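Local coordinates for uncharacterized conserved protein of COG5135 (Nostoc punctiforme, PDB 2I51), which binds flavin mononucleotide as a protein related to pyridoxamine 5'-phosphate oxidase, its own reaction being unknown, at residues N53-I58 with I77-P82; T95-D100 with D105-R110; I111-E116 with F155-L160. One frame throughout, in Å; residues are numbered along the deposited sequence. Where two conformers were deposited one is given.

Contact 1: residues N53-I58 with I77-P82. With FMN (flavin mononucleotide), chain C; FMN (flavin mononucleotide), chain P; EDO (1,2-ethanediol), chain H.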
loop_
_atom_site.group_PDB
_atom_site.type_symbol
_atom_site.label_atom_id
_atom_site.label_comp_id
_atom_site.label_asym_id
_atom_site.label_seq_id
_atom_site.Cartn_x
_atom_site.Cartn_y
_atom_site.Cartn_z
ATOM N N ASN A 53 -13.414 -15.323 -8.627
ATOM C CA ASN A 53 -13.288 -14.004 -7.989
ATOM C C ASN A 53 -11.828 -13.681 -7.594
ATOM O O ASN A 53 -11.555 -12.731 -6.830
ATOM C CB ASN A 53 -14.198 -13.911 -6.769
ATOM C CG ASN A 53 -15.645 -14.001 -7.129
ATOM O OD1 ASN A 53 -16.169 -13.156 -7.846
ATOM N ND2 ASN A 53 -16.308 -15.092 -6.695
ATOM N N GLN A 54 -10.877 -14.400 -8.172
ATOM C CA GLN A 54 -9.456 -14.149 -7.927
ATOM C C GLN A 54 -8.918 -13.048 -8.793
ATOM O O GLN A 54 -9.171 -12.970 -9.983
ATOM C CB GLN A 54 -8.643 -15.398 -8.125
ATOM C CG GLN A 54 -9.118 -16.496 -7.200
ATOM C CD GLN A 54 -8.008 -17.446 -6.771
ATOM O OE1 GLN A 54 -7.018 -17.015 -6.232
ATOM N NE2 GLN A 54 -8.238 -18.735 -6.897
ATOM N N LEU A 55 -8.114 -12.192 -8.186
ATOM C CA LEU A 55 -7.396 -11.128 -8.930
ATOM C C LEU A 55 -6.036 -11.620 -9.404
ATOM O O LEU A 55 -5.341 -12.319 -8.634
ATOM C CB LEU A 55 -7.153 -9.919 -8.006
ATOM C CG LEU A 55 -8.380 -9.171 -7.496
ATOM C CD1 LEU A 55 -9.173 -9.920 -6.367
ATOM C CD2 LEU A 55 -7.872 -7.831 -6.940
ATOM N N ARG A 56 -5.669 -11.234 -10.627
ATOM C CA ARG A 56 -4.404 -11.609 -11.278
ATOM C C ARG A 56 -3.384 -10.509 -11.225
ATOM O O ARG A 56 -3.674 -9.336 -11.509
ATOM C CB ARG A 56 -4.633 -11.940 -12.770
ATOM C CG ARG A 56 -5.577 -13.006 -13.040
ATOM C CD ARG A 56 -5.488 -13.449 -14.509
ATOM N NE ARG A 56 -5.730 -12.361 -15.439
ATOM C CZ ARG A 56 -5.583 -12.433 -16.757
ATOM N NH1 ARG A 56 -5.230 -13.579 -17.375
ATOM N NH2 ARG A 56 -5.769 -11.342 -17.489
ATOM N N PHE A 57 -2.135 -10.913 -10.912
ATOM C CA PHE A 57 -0.967 -10.063 -10.997
ATOM C C PHE A 57 0.171 -10.936 -11.558
ATOM O O PHE A 57 0.054 -12.179 -11.572
ATOM C CB PHE A 57 -0.560 -9.600 -9.607
ATOM C CG PHE A 57 -1.687 -8.989 -8.837
ATOM C CD1 PHE A 57 -1.970 -7.667 -8.993
ATOM C CD2 PHE A 57 -2.449 -9.744 -8.000
ATOM C CE1 PHE A 57 -3.035 -7.101 -8.317
ATOM C CE2 PHE A 57 -3.490 -9.198 -7.279
ATOM C CZ PHE A 57 -3.779 -7.846 -7.466
ATOM N N ILE A 58 1.256 -10.286 -11.944
ATOM C CA ILE A 58 2.487 -10.975 -12.316
ATOM C C ILE A 58 3.614 -10.485 -11.441
ATOM O O ILE A 58 3.581 -9.337 -10.940
ATOM C CB ILE A 58 2.818 -10.783 -13.812
ATOM C CG1 ILE A 58 3.277 -9.369 -14.140
ATOM C CG2 ILE A 58 1.657 -11.270 -14.657
ATOM C CD1 ILE A 58 3.627 -9.093 -15.637
ATOM N N ILE A 77 -4.465 -6.280 0.013
ATOM C CA ILE A 77 -4.277 -5.191 -0.916
ATOM C C ILE A 77 -5.068 -3.969 -0.447
ATOM O O ILE A 77 -6.092 -4.066 0.240
ATOM C CB ILE A 77 -4.607 -5.577 -2.349
ATOM C CG1 ILE A 77 -6.073 -6.030 -2.434
ATOM C CG2 ILE A 77 -3.574 -6.606 -2.884
ATOM C CD1 ILE A 77 -6.586 -6.147 -3.878
ATOM N N CYS A 78 -4.537 -2.793 -0.773
ATOM C CA CYS A 78 -5.252 -1.550 -0.624
ATOM C C CYS A 78 -5.250 -0.933 -1.985
ATOM O O CYS A 78 -4.216 -0.787 -2.626
ATOM C CB CYS A 78 -4.584 -0.659 0.388
ATOM S SG CYS A 78 -5.505 0.858 0.680
ATOM N N TRP A 79 -6.445 -0.566 -2.438
ATOM C CA TRP A 79 -6.674 -0.080 -3.813
ATOM C C TRP A 79 -7.489 1.203 -3.741
ATOM O O TRP A 79 -8.653 1.180 -3.314
ATOM C CB TRP A 79 -7.396 -1.133 -4.566
ATOM C CG TRP A 79 -7.467 -0.972 -6.077
ATOM C CD1 TRP A 79 -6.965 0.034 -6.865
ATOM C CD2 TRP A 79 -7.997 -1.968 -6.965
ATOM N NE1 TRP A 79 -7.148 -0.303 -8.207
ATOM C CE2 TRP A 79 -7.749 -1.520 -8.283
ATOM C CE3 TRP A 79 -8.569 -3.221 -6.777
ATOM C CZ2 TRP A 79 -8.121 -2.284 -9.407
ATOM C CZ3 TRP A 79 -9.001 -3.932 -7.864
ATOM C CH2 TRP A 79 -8.750 -3.468 -9.145
ATOM N N TYR A 80 -6.875 2.312 -4.113
ATOM C CA TYR A 80 -7.502 3.606 -4.078
ATOM C C TYR A 80 -7.796 4.094 -5.486
ATOM O O TYR A 80 -6.922 4.051 -6.395
ATOM C CB TYR A 80 -6.635 4.659 -3.310
ATOM C CG TYR A 80 -7.272 5.997 -3.255
ATOM C CD1 TYR A 80 -8.453 6.173 -2.539
ATOM C CD2 TYR A 80 -6.794 7.086 -3.974
ATOM C CE1 TYR A 80 -9.132 7.370 -2.526
ATOM C CE2 TYR A 80 -7.472 8.314 -3.961
ATOM C CZ TYR A 80 -8.639 8.466 -3.210
ATOM O OH TYR A 80 -9.327 9.633 -3.199
ATOM N N PHE A 81 -9.023 4.567 -5.691
ATOM C CA PHE A 81 -9.532 5.038 -6.979
ATOM C C PHE A 81 -9.688 6.540 -6.913
ATOM O O PHE A 81 -10.578 7.050 -6.277
ATOM C CB PHE A 81 -10.877 4.373 -7.259
ATOM C CG PHE A 81 -10.760 2.940 -7.668
ATOM C CD1 PHE A 81 -10.578 2.593 -8.975
ATOM C CD2 PHE A 81 -10.798 1.928 -6.719
ATOM C CE1 PHE A 81 -10.483 1.230 -9.367
ATOM C CE2 PHE A 81 -10.670 0.600 -7.068
ATOM C CZ PHE A 81 -10.548 0.236 -8.390
ATOM N N PRO A 82 -8.763 7.277 -7.562
ATOM C CA PRO A 82 -8.719 8.702 -7.324
ATOM C C PRO A 82 -9.832 9.557 -7.866
ATOM O O PRO A 82 -10.138 10.593 -7.277
ATOM C CB PRO A 82 -7.357 9.121 -7.908
ATOM C CG PRO A 82 -6.600 7.970 -8.042
ATOM C CD PRO A 82 -7.597 6.813 -8.325
HETATM N N1 FMN C . 6.240 -5.394 -9.442
HETATM C C2 FMN C . 5.744 -6.607 -9.745
HETATM O O2 FMN C . 6.258 -7.648 -9.326
HETATM N N3 FMN C . 4.593 -6.700 -10.502
HETATM C C4 FMN C . 3.943 -5.606 -10.992
HETATM O O4 FMN C . 2.797 -5.697 -11.571
HETATM C C4A FMN C . 4.443 -4.350 -10.688
HETATM N N5 FMN C . 3.841 -3.203 -11.179
HETATM C C5A FMN C . 4.283 -1.954 -10.666
HETATM C C6 FMN C . 3.621 -0.808 -11.048
HETATM C C7 FMN C . 4.017 0.465 -10.605
HETATM C C7M FMN C . 3.124 1.658 -10.832
HETATM C C8 FMN C . 5.153 0.528 -9.801
HETATM C C8M FMN C . 5.478 1.844 -9.081
HETATM C C9 FMN C . 5.839 -0.630 -9.429
HETATM C C9A FMN C . 5.431 -1.871 -9.896
HETATM N N10 FMN C . 6.101 -3.026 -9.564
HETATM C C10 FMN C . 5.604 -4.250 -9.891
HETATM C "C1'" FMN C . 7.444 -2.980 -8.844
HETATM C "C2'" FMN C . 7.182 -3.240 -7.355
HETATM O "O2'" FMN C . 6.479 -2.122 -6.757
HETATM C "C3'" FMN C . 8.454 -3.579 -6.554
HETATM O "O3'" FMN C . 9.396 -2.552 -6.791
HETATM C "C4'" FMN C . 9.006 -4.916 -7.093
HETATM O "O4'" FMN C . 8.004 -5.900 -7.367
HETATM C "C5'" FMN C . 9.920 -5.492 -6.013
HETATM O "O5'" FMN C . 9.160 -5.697 -4.828
HETATM P P FMN C . 9.620 -6.763 -3.767
HETATM O O1P FMN C . 9.453 -8.147 -4.285
HETATM O O2P FMN C . 11.125 -6.458 -3.485
HETATM O O3P FMN C . 8.869 -6.483 -2.505
HETATM N N1 FMN P . -7.477 6.971 8.072
HETATM C C2 FMN P . -6.691 7.554 9.054
HETATM O O2 FMN P . -6.636 7.069 10.191
HETATM N N3 FMN P . -5.927 8.642 8.759
HETATM C C4 FMN P . -5.917 9.283 7.544
HETATM O O4 FMN P . -5.121 10.191 7.279
HETATM C C4A FMN P . -6.707 8.717 6.548
HETATM N N5 FMN P . -6.748 9.318 5.290
HETATM C C5A FMN P . -7.399 8.624 4.269
HETATM C C6 FMN P . -7.348 9.117 2.975
HETATM C C7 FMN P . -8.009 8.474 1.919
HETATM C C7M FMN P . -7.816 8.967 0.495
HETATM C C8 FMN P . -8.731 7.319 2.177
HETATM C C8M FMN P . -9.260 6.463 1.018
HETATM C C9 FMN P . -8.815 6.842 3.466
HETATM C C9A FMN P . -8.157 7.477 4.540
HETATM N N10 FMN P . -8.258 6.999 5.856
HETATM C C10 FMN P . -7.462 7.565 6.853
HETATM C "C1'" FMN P . -9.127 5.846 6.240
HETATM C "C2'" FMN P . -8.280 4.593 6.277
HETATM O "O2'" FMN P . -7.884 4.174 4.940
HETATM C "C3'" FMN P . -8.999 3.449 7.015
HETATM O "O3'" FMN P . -10.292 3.221 6.425
HETATM C "C4'" FMN P . -9.203 3.855 8.464
HETATM O "O4'" FMN P . -8.083 4.529 9.038
HETATM C "C5'" FMN P . -9.418 2.578 9.246
HETATM O "O5'" FMN P . -8.281 1.756 9.175
HETATM P P FMN P . -7.950 0.614 10.226
HETATM O O1P FMN P . -7.492 1.272 11.502
HETATM O O2P FMN P . -9.303 -0.068 10.415
HETATM O O3P FMN P . -6.924 -0.266 9.619
HETATM C C1 EDO H . -15.961 -18.949 -3.561
HETATM O O1 EDO H . -14.798 -19.751 -3.307
HETATM C C2 EDO H . -16.078 -18.639 -5.045
HETATM O O2 EDO H . -15.156 -17.606 -5.416
#

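Contact 2: residues T95-D100 with D105-R110. With EDO (1,2-ethanediol), chain L; EDO (1,2-ethanediol), chain M.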
loop_
_atom_site.group_PDB
_atom_site.type_symbol
_atom_site.label_atom_id
_atom_site.label_comp_id
_atom_site.label_asym_id
_atom_site.label_seq_id
_atom_site.Cartn_x
_atom_site.Cartn_y
_atom_site.Cartn_z
ATOM N N THR A 95 -1.883 -17.317 -4.226
ATOM C CA THR A 95 -1.327 -18.480 -4.914
ATOM C C THR A 95 -0.251 -17.982 -5.889
ATOM O O THR A 95 -0.541 -17.126 -6.707
ATOM C CB THR A 95 -2.413 -19.220 -5.704
ATOM O OG1 THR A 95 -3.522 -19.584 -4.865
ATOM C CG2 THR A 95 -1.870 -20.516 -6.329
ATOM N N LEU A 96 0.954 -18.497 -5.798
ATOM C CA LEU A 96 2.051 -18.104 -6.651
ATOM C C LEU A 96 2.325 -19.274 -7.589
ATOM O O LEU A 96 2.670 -20.371 -7.143
ATOM C CB LEU A 96 3.289 -17.803 -5.805
ATOM C CG LEU A 96 4.489 -17.154 -6.488
ATOM C CD1 LEU A 96 4.224 -15.744 -7.034
ATOM C CD2 LEU A 96 5.683 -17.119 -5.517
ATOM N N ILE A 97 2.066 -19.040 -8.862
ATOM C CA ILE A 97 2.224 -20.061 -9.899
ATOM C C ILE A 97 3.464 -19.696 -10.712
ATOM O O ILE A 97 3.472 -18.733 -11.495
ATOM C CB ILE A 97 0.962 -20.160 -10.802
ATOM C CG1 ILE A 97 -0.304 -20.324 -9.973
ATOM C CG2 ILE A 97 1.040 -21.349 -11.789
ATOM C CD1 ILE A 97 -0.993 -19.076 -9.730
ATOM N N SER A 98 4.509 -20.488 -10.530
ATOM C CA SER A 98 5.817 -20.277 -11.161
ATOM C C SER A 98 6.045 -21.419 -12.138
ATOM O O SER A 98 5.094 -22.072 -12.549
ATOM C CB SER A 98 6.912 -20.244 -10.102
ATOM O OG SER A 98 7.009 -21.502 -9.465
ATOM N N SER A 99 7.292 -21.718 -12.465
ATOM C CA SER A 99 7.572 -22.888 -13.277
ATOM C C SER A 99 7.766 -24.139 -12.427
ATOM O O SER A 99 7.984 -25.228 -12.980
ATOM C CB SER A 99 8.822 -22.660 -14.134
ATOM O OG SER A 99 9.911 -22.316 -13.295
ATOM N N ASP A 100 7.715 -24.025 -11.106
ATOM C CA ASP A 100 7.792 -25.243 -10.286
ATOM C C ASP A 100 6.491 -26.065 -10.375
ATOM O O ASP A 100 5.535 -25.639 -11.021
ATOM C CB ASP A 100 8.225 -24.929 -8.869
ATOM C CG ASP A 100 7.138 -24.410 -8.012
ATOM O OD1 ASP A 100 5.931 -24.510 -8.355
ATOM O OD2 ASP A 100 7.512 -23.887 -6.935
ATOM N N ASP A 105 -2.345 -27.594 -12.130
ATOM C CA ASP A 105 -3.672 -27.260 -12.614
ATOM C C ASP A 105 -3.851 -25.818 -13.060
ATOM O O ASP A 105 -4.771 -25.525 -13.800
ATOM C CB ASP A 105 -4.758 -27.593 -11.579
ATOM C CG ASP A 105 -4.541 -26.898 -10.220
ATOM O OD1 ASP A 105 -3.380 -26.761 -9.762
ATOM O OD2 ASP A 105 -5.554 -26.526 -9.585
ATOM N N LEU A 106 -2.983 -24.908 -12.600
ATOM C CA LEU A 106 -3.079 -23.521 -12.978
ATOM C C LEU A 106 -2.019 -23.122 -14.018
ATOM O O LEU A 106 -1.862 -21.935 -14.304
ATOM C CB LEU A 106 -2.930 -22.621 -11.736
ATOM C CG LEU A 106 -4.178 -22.665 -10.821
ATOM C CD1 LEU A 106 -3.872 -22.134 -9.453
ATOM C CD2 LEU A 106 -5.269 -21.816 -11.492
ATOM N N GLN A 107 -1.291 -24.085 -14.553
ATOM C CA GLN A 107 -0.335 -23.705 -15.631
ATOM C C GLN A 107 -1.040 -23.056 -16.816
ATOM O O GLN A 107 -0.529 -22.090 -17.363
ATOM C CB GLN A 107 0.581 -24.843 -16.030
ATOM C CG GLN A 107 1.608 -25.142 -14.943
ATOM C CD GLN A 107 2.579 -24.028 -14.691
ATOM O OE1 GLN A 107 2.989 -23.335 -15.633
ATOM N NE2 GLN A 107 2.980 -23.846 -13.398
ATOM N N PRO A 108 -2.207 -23.574 -17.288
ATOM C CA PRO A 108 -2.864 -22.889 -18.377
ATOM C C PRO A 108 -3.148 -21.410 -18.071
ATOM O O PRO A 108 -2.996 -20.563 -18.972
ATOM C CB PRO A 108 -4.140 -23.709 -18.594
ATOM C CG PRO A 108 -3.764 -25.083 -18.121
ATOM C CD PRO A 108 -2.891 -24.860 -16.955
ATOM N N ALA A 109 -3.523 -21.081 -16.823
ATOM C CA ALA A 109 -3.742 -19.704 -16.456
ATOM C C ALA A 109 -2.470 -18.905 -16.532
ATOM O O ALA A 109 -2.459 -17.777 -16.952
ATOM C CB ALA A 109 -4.345 -19.602 -15.050
ATOM N N ARG A 110 -1.376 -19.477 -16.062
ATOM C CA ARG A 110 -0.075 -18.801 -16.136
ATOM C C ARG A 110 0.373 -18.532 -17.572
ATOM O O ARG A 110 0.860 -17.437 -17.898
ATOM C CB ARG A 110 0.964 -19.629 -15.364
ATOM C CG ARG A 110 2.425 -19.122 -15.418
ATOM C CD ARG A 110 3.339 -19.951 -14.564
ATOM N NE ARG A 110 4.738 -19.593 -14.765
ATOM C CZ ARG A 110 5.610 -20.272 -15.506
ATOM N NH1 ARG A 110 5.268 -21.404 -16.129
ATOM N NH2 ARG A 110 6.838 -19.782 -15.649
HETATM C C1 EDO L . 1.492 -19.733 -2.438
HETATM O O1 EDO L . 0.789 -20.523 -1.472
HETATM C C2 EDO L . 1.622 -20.568 -3.696
HETATM O O2 EDO L . 0.398 -20.877 -4.305
HETATM C C1 EDO M . 5.660 -26.137 -14.978
HETATM O O1 EDO M . 5.745 -27.008 -13.838
HETATM C C2 EDO M . 5.643 -26.966 -16.252
HETATM O O2 EDO M . 4.412 -27.695 -16.392
HETATM O O HOH W 1 2.914 -25.747 -11.176
#

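Contact 3: residues I111-E116 with F155-L160. With EDO (1,2-ethanediol), chain E.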
loop_
_atom_site.group_PDB
_atom_site.type_symbol
_atom_site.label_atom_id
_atom_site.label_comp_id
_atom_site.label_asym_id
_atom_site.label_seq_id
_atom_site.Cartn_x
_atom_site.Cartn_y
_atom_site.Cartn_z
ATOM N N ILE A 111 0.204 -19.538 -18.402
ATOM C CA ILE A 111 0.577 -19.451 -19.829
ATOM C C ILE A 111 -0.280 -18.393 -20.535
ATOM O O ILE A 111 0.212 -17.566 -21.301
ATOM C CB ILE A 111 0.430 -20.824 -20.520
ATOM C CG1 ILE A 111 1.443 -21.791 -19.915
ATOM C CG2 ILE A 111 0.664 -20.672 -22.040
ATOM C CD1 ILE A 111 1.103 -23.309 -20.044
ATOM N N ALA A 112 -1.601 -18.382 -20.281
ATOM C CA ALA A 112 -2.481 -17.390 -20.839
ATOM C C ALA A 112 -2.058 -15.994 -20.433
ATOM O O ALA A 112 -2.057 -15.084 -21.250
ATOM C CB ALA A 112 -3.955 -17.663 -20.403
HETATM N N MSE A 113 -1.756 -15.802 -19.147
HETATM C CA MSE A 113 -1.333 -14.482 -18.704
HETATM C C MSE A 113 -0.086 -14.016 -19.454
HETATM O O MSE A 113 0.011 -12.871 -19.919
HETATM C CB MSE A 113 -1.110 -14.490 -17.213
HETATM C CG MSE A 113 -0.593 -13.215 -16.566
HETATM SE SE MSE A 113 -2.002 -11.927 -16.177
HETATM C CE MSE A 113 -1.889 -11.074 -17.776
ATOM N N TRP A 114 0.915 -14.887 -19.519
ATOM C CA TRP A 114 2.151 -14.585 -20.250
ATOM C C TRP A 114 1.855 -14.113 -21.657
ATOM O O TRP A 114 2.420 -13.136 -22.153
ATOM C CB TRP A 114 3.027 -15.867 -20.318
ATOM C CG TRP A 114 4.289 -15.681 -21.081
ATOM C CD1 TRP A 114 4.562 -16.175 -22.334
ATOM C CD2 TRP A 114 5.461 -14.999 -20.656
ATOM N NE1 TRP A 114 5.842 -15.861 -22.690
ATOM C CE2 TRP A 114 6.422 -15.133 -21.685
ATOM C CE3 TRP A 114 5.795 -14.278 -19.520
ATOM C CZ2 TRP A 114 7.679 -14.602 -21.589
ATOM C CZ3 TRP A 114 7.079 -13.750 -19.434
ATOM C CH2 TRP A 114 7.986 -13.909 -20.471
ATOM N N GLN A 115 1.000 -14.859 -22.348
ATOM C CA GLN A 115 0.675 -14.579 -23.732
ATOM C C GLN A 115 -0.091 -13.254 -23.921
ATOM O O GLN A 115 0.037 -12.623 -24.988
ATOM C CB GLN A 115 -0.112 -15.734 -24.309
ATOM C CG GLN A 115 0.772 -16.974 -24.458
ATOM C CD GLN A 115 0.032 -18.121 -25.080
ATOM O OE1 GLN A 115 -1.153 -17.978 -25.414
ATOM N NE2 GLN A 115 0.669 -19.285 -25.186
ATOM N N GLU A 116 -0.860 -12.863 -22.913
ATOM C CA GLU A 116 -1.654 -11.654 -22.957
ATOM C C GLU A 116 -0.852 -10.398 -22.708
ATOM O O GLU A 116 -1.323 -9.261 -22.975
ATOM C CB GLU A 116 -2.795 -11.788 -21.910
ATOM C CG GLU A 116 -3.821 -12.792 -22.334
ATOM C CD GLU A 116 -4.758 -13.356 -21.254
ATOM O OE1 GLU A 116 -4.714 -12.874 -20.108
ATOM O OE2 GLU A 116 -5.558 -14.286 -21.589
ATOM N N PHE A 155 9.013 -16.132 -14.553
ATOM C CA PHE A 155 7.677 -15.541 -14.611
ATOM C C PHE A 155 6.696 -16.251 -13.714
ATOM O O PHE A 155 6.508 -17.468 -13.849
ATOM C CB PHE A 155 7.140 -15.660 -16.038
ATOM C CG PHE A 155 5.730 -15.136 -16.179
ATOM C CD1 PHE A 155 5.467 -13.757 -16.125
ATOM C CD2 PHE A 155 4.658 -15.993 -16.422
ATOM C CE1 PHE A 155 4.177 -13.278 -16.248
ATOM C CE2 PHE A 155 3.369 -15.507 -16.503
ATOM C CZ PHE A 155 3.130 -14.161 -16.452
ATOM N N CYS A 156 6.016 -15.481 -12.833
ATOM C CA CYS A 156 4.956 -15.993 -12.011
ATOM C C CYS A 156 3.662 -15.270 -12.257
ATOM O O CYS A 156 3.624 -14.046 -12.450
ATOM C CB CYS A 156 5.244 -15.704 -10.567
ATOM S SG CYS A 156 6.699 -16.440 -9.967
ATOM N N LEU A 157 2.590 -16.047 -12.229
ATOM C CA LEU A 157 1.214 -15.541 -12.083
ATOM C C LEU A 157 0.914 -15.591 -10.568
ATOM O O LEU A 157 1.126 -16.568 -9.887
ATOM C CB LEU A 157 0.204 -16.419 -12.831
ATOM C CG LEU A 157 -1.283 -16.102 -12.573
ATOM C CD1 LEU A 157 -1.684 -14.691 -12.986
ATOM C CD2 LEU A 157 -2.153 -17.145 -13.330
ATOM N N LEU A 158 0.463 -14.478 -10.052
ATOM C CA LEU A 158 0.085 -14.346 -8.630
ATOM C C LEU A 158 -1.417 -14.112 -8.571
ATOM O O LEU A 158 -1.931 -13.176 -9.224
ATOM C CB LEU A 158 0.897 -13.226 -8.014
ATOM C CG LEU A 158 0.625 -12.877 -6.581
ATOM C CD1 LEU A 158 0.906 -14.097 -5.686
ATOM C CD2 LEU A 158 1.531 -11.657 -6.202
ATOM N N LEU A 159 -2.130 -14.965 -7.849
ATOM C CA LEU A 159 -3.581 -14.815 -7.634
ATOM C C LEU A 159 -3.856 -14.440 -6.195
ATOM O O LEU A 159 -3.266 -15.049 -5.292
ATOM C CB LEU A 159 -4.270 -16.111 -7.922
ATOM C CG LEU A 159 -4.106 -16.638 -9.333
ATOM C CD1 LEU A 159 -4.752 -18.074 -9.405
ATOM C CD2 LEU A 159 -4.662 -15.722 -10.438
ATOM N N LEU A 160 -4.798 -13.531 -5.984
ATOM C CA LEU A 160 -5.372 -13.249 -4.682
ATOM C C LEU A 160 -6.837 -13.656 -4.670
ATOM O O LEU A 160 -7.616 -13.249 -5.542
ATOM C CB LEU A 160 -5.243 -11.758 -4.365
ATOM C CG LEU A 160 -5.942 -11.379 -3.049
ATOM C CD1 LEU A 160 -5.173 -11.891 -1.907
ATOM C CD2 LEU A 160 -6.039 -9.817 -3.003
HETATM C C1 EDO E . -4.079 -15.653 -23.904
HETATM O O1 EDO E . -5.418 -15.169 -24.079
HETATM C C2 EDO E . -3.847 -16.847 -24.807
HETATM O O2 EDO E . -3.164 -16.370 -25.963
#

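Contact 1: residues N53-I58 with I77-P82
Ile77 meets Leu55 tip to tip: in the conformer described here, Ile77 CD1 lies 3.7 Å from Leu55 CD2. Ile77 CG1 sits between the backbone N and the carbonyl carbon (chi1 60°), and from there the chain runs straight out to CD1 (chi2 167°). Leu27 and Leu29 of strand 26-32 also touch Ile77. Two residues on, the Trp79 indole comes to the same leucine methyl, with Trp79 CZ3 4.2 Å from Leu55 CD2. With Ile77 in this conformer, Leu55 CD2 serves both partners. Trp79 NE1 is hydrogen-bonded to Ala24 O, which helps fix the turn of the indole. Strands 55-60 and 74-81 are not paired with each other; they face across the interior of the FMN-binding split barrel. Leu55, Ile77 and Trp79 meet there, with Leu27 beside them. Tyr80 points out of this interior. Its ring lies against the dimethylbenzene end of one flavin, Tyr80 CD1 3.7 Å from FMN C8M, and it also meets Tyr26 of the second subunit. Phe81 turns back inward, and its CZ lies over one face of the Trp79 indole, near the rim. The strand of Leu55 gives the other flavin one bond: FMN N3 donates to Ile58 O at 2.9 Å, nearly straight (176°).

Contact 2: residues T95-D100 with D105-R110
The turn from strand 86-97 into helix 107-116 is closed here, with Ile97 and Ser98 at the strand end facing Leu106, Gln107 and Arg110 at the helix start. Leu106 is the N-cap residue. Leu106 CB lies 3.9 Å from Ile97 CG1, and Leu106 CD1 also reaches Thr95 CG2; both pairs of side chains cross at about a right angle. The other branch of Ile97, CG2, slides past the Gln107 amide, 3.5 Å from Gln107 NE2, and past Arg110 CD. Gln107 is bent at chi2 (-65°), which brings its amide back to the strand end. There Gln107 NE2 donates to Ser98 O at 2.9 Å, almost in line with the carbonyl. A water also links Gln107 NE2 to Asp100 O. At the amide's other end, Gln107 OE1 accepts from Arg110 NH1 at 3.0 Å on an in-plane lone pair. The Arg110 guanidinium has Ser98 O and Ser99 N over one face, while its NE donates to Phe155 O. Ser98 OG takes the N-H of Asp100 in an ST turn. A leucine in place of Gln107 would probably leave Ser98 O without this donor and Arg110 NH1 without this acceptor. The single amide thus uses both its polar ends, tying the chain leaving the strand to an arginine on the helix.

Contact 3: residues I111-E116 with F155-L160
Trp114 and Phe155 form an edge-to-face (T-shaped) pair, the indole edge directed at the phenyl face. Their six-membered rings have centroids 4.8 Å apart and planes at 64°. Phe155 can be followed outward from its backbone. Phe155 CB already lies near the indole, 3.9 Å from Trp114 CZ3. With CG anti to the backbone N (chi1 177°), the ring is carried toward the helix. Phe155 CG is 3.5 Å from Trp114 CE3, and Phe155 CD1 is equally close to that same carbon. Trp114 CE3 stands over one face of the phenyl, shifted toward the rim. Phe155 CD2 and CE1 also lie near it. Phe155 CE2 passes beyond the indole to Trp114 CB. At the tip, Phe155 CZ meets the selenomethionine Met113: Met113 CG is 3.8 Å from Phe155 CZ, at the phenyl edge and in its plane. Met113 CG also touches Leu157 CD1, at 4.0 Å. Bends at chi2 and chi3 turn the Met113 selenium off the strand, to lie by Arg56 and Ile58. Trp114 NE1 is hydrogen-bonded to Asp147 O. This is plain apolar packing of a helix on a sheet. Helix 111-116 crosses strand 155-160 at 111°, with the axes 8.6 Å apart at their closest. Phe125 adds another edge-to-face ring to Phe155. The strand runs between strands 55-60 and 86-97, pairing with each through backbone hydrogen bonds, and helix 107-116 lies over one side of it.

The three contacts follow one another along the chain, contact 1 first and contact 3 last, without overlap. Contacts 2 and 3 are neighbours, their centres 7 Å apart, and share helix 107-116. Contact 1 lies nearer the centre of the chain, with its centre about 19 Å from that of contact 2 and 15 Å from that of contact 3. All three reach one antiparallel sheet. Strand 155-169 pairs with strand 55-60 of contact 1 and strand 86-97 of contact 2. A salt bridge from Arg56 to Glu116 also joins contacts 1 and 3. The helix packing is thus connected through the sheet to strands that carry FMN-pocket residues.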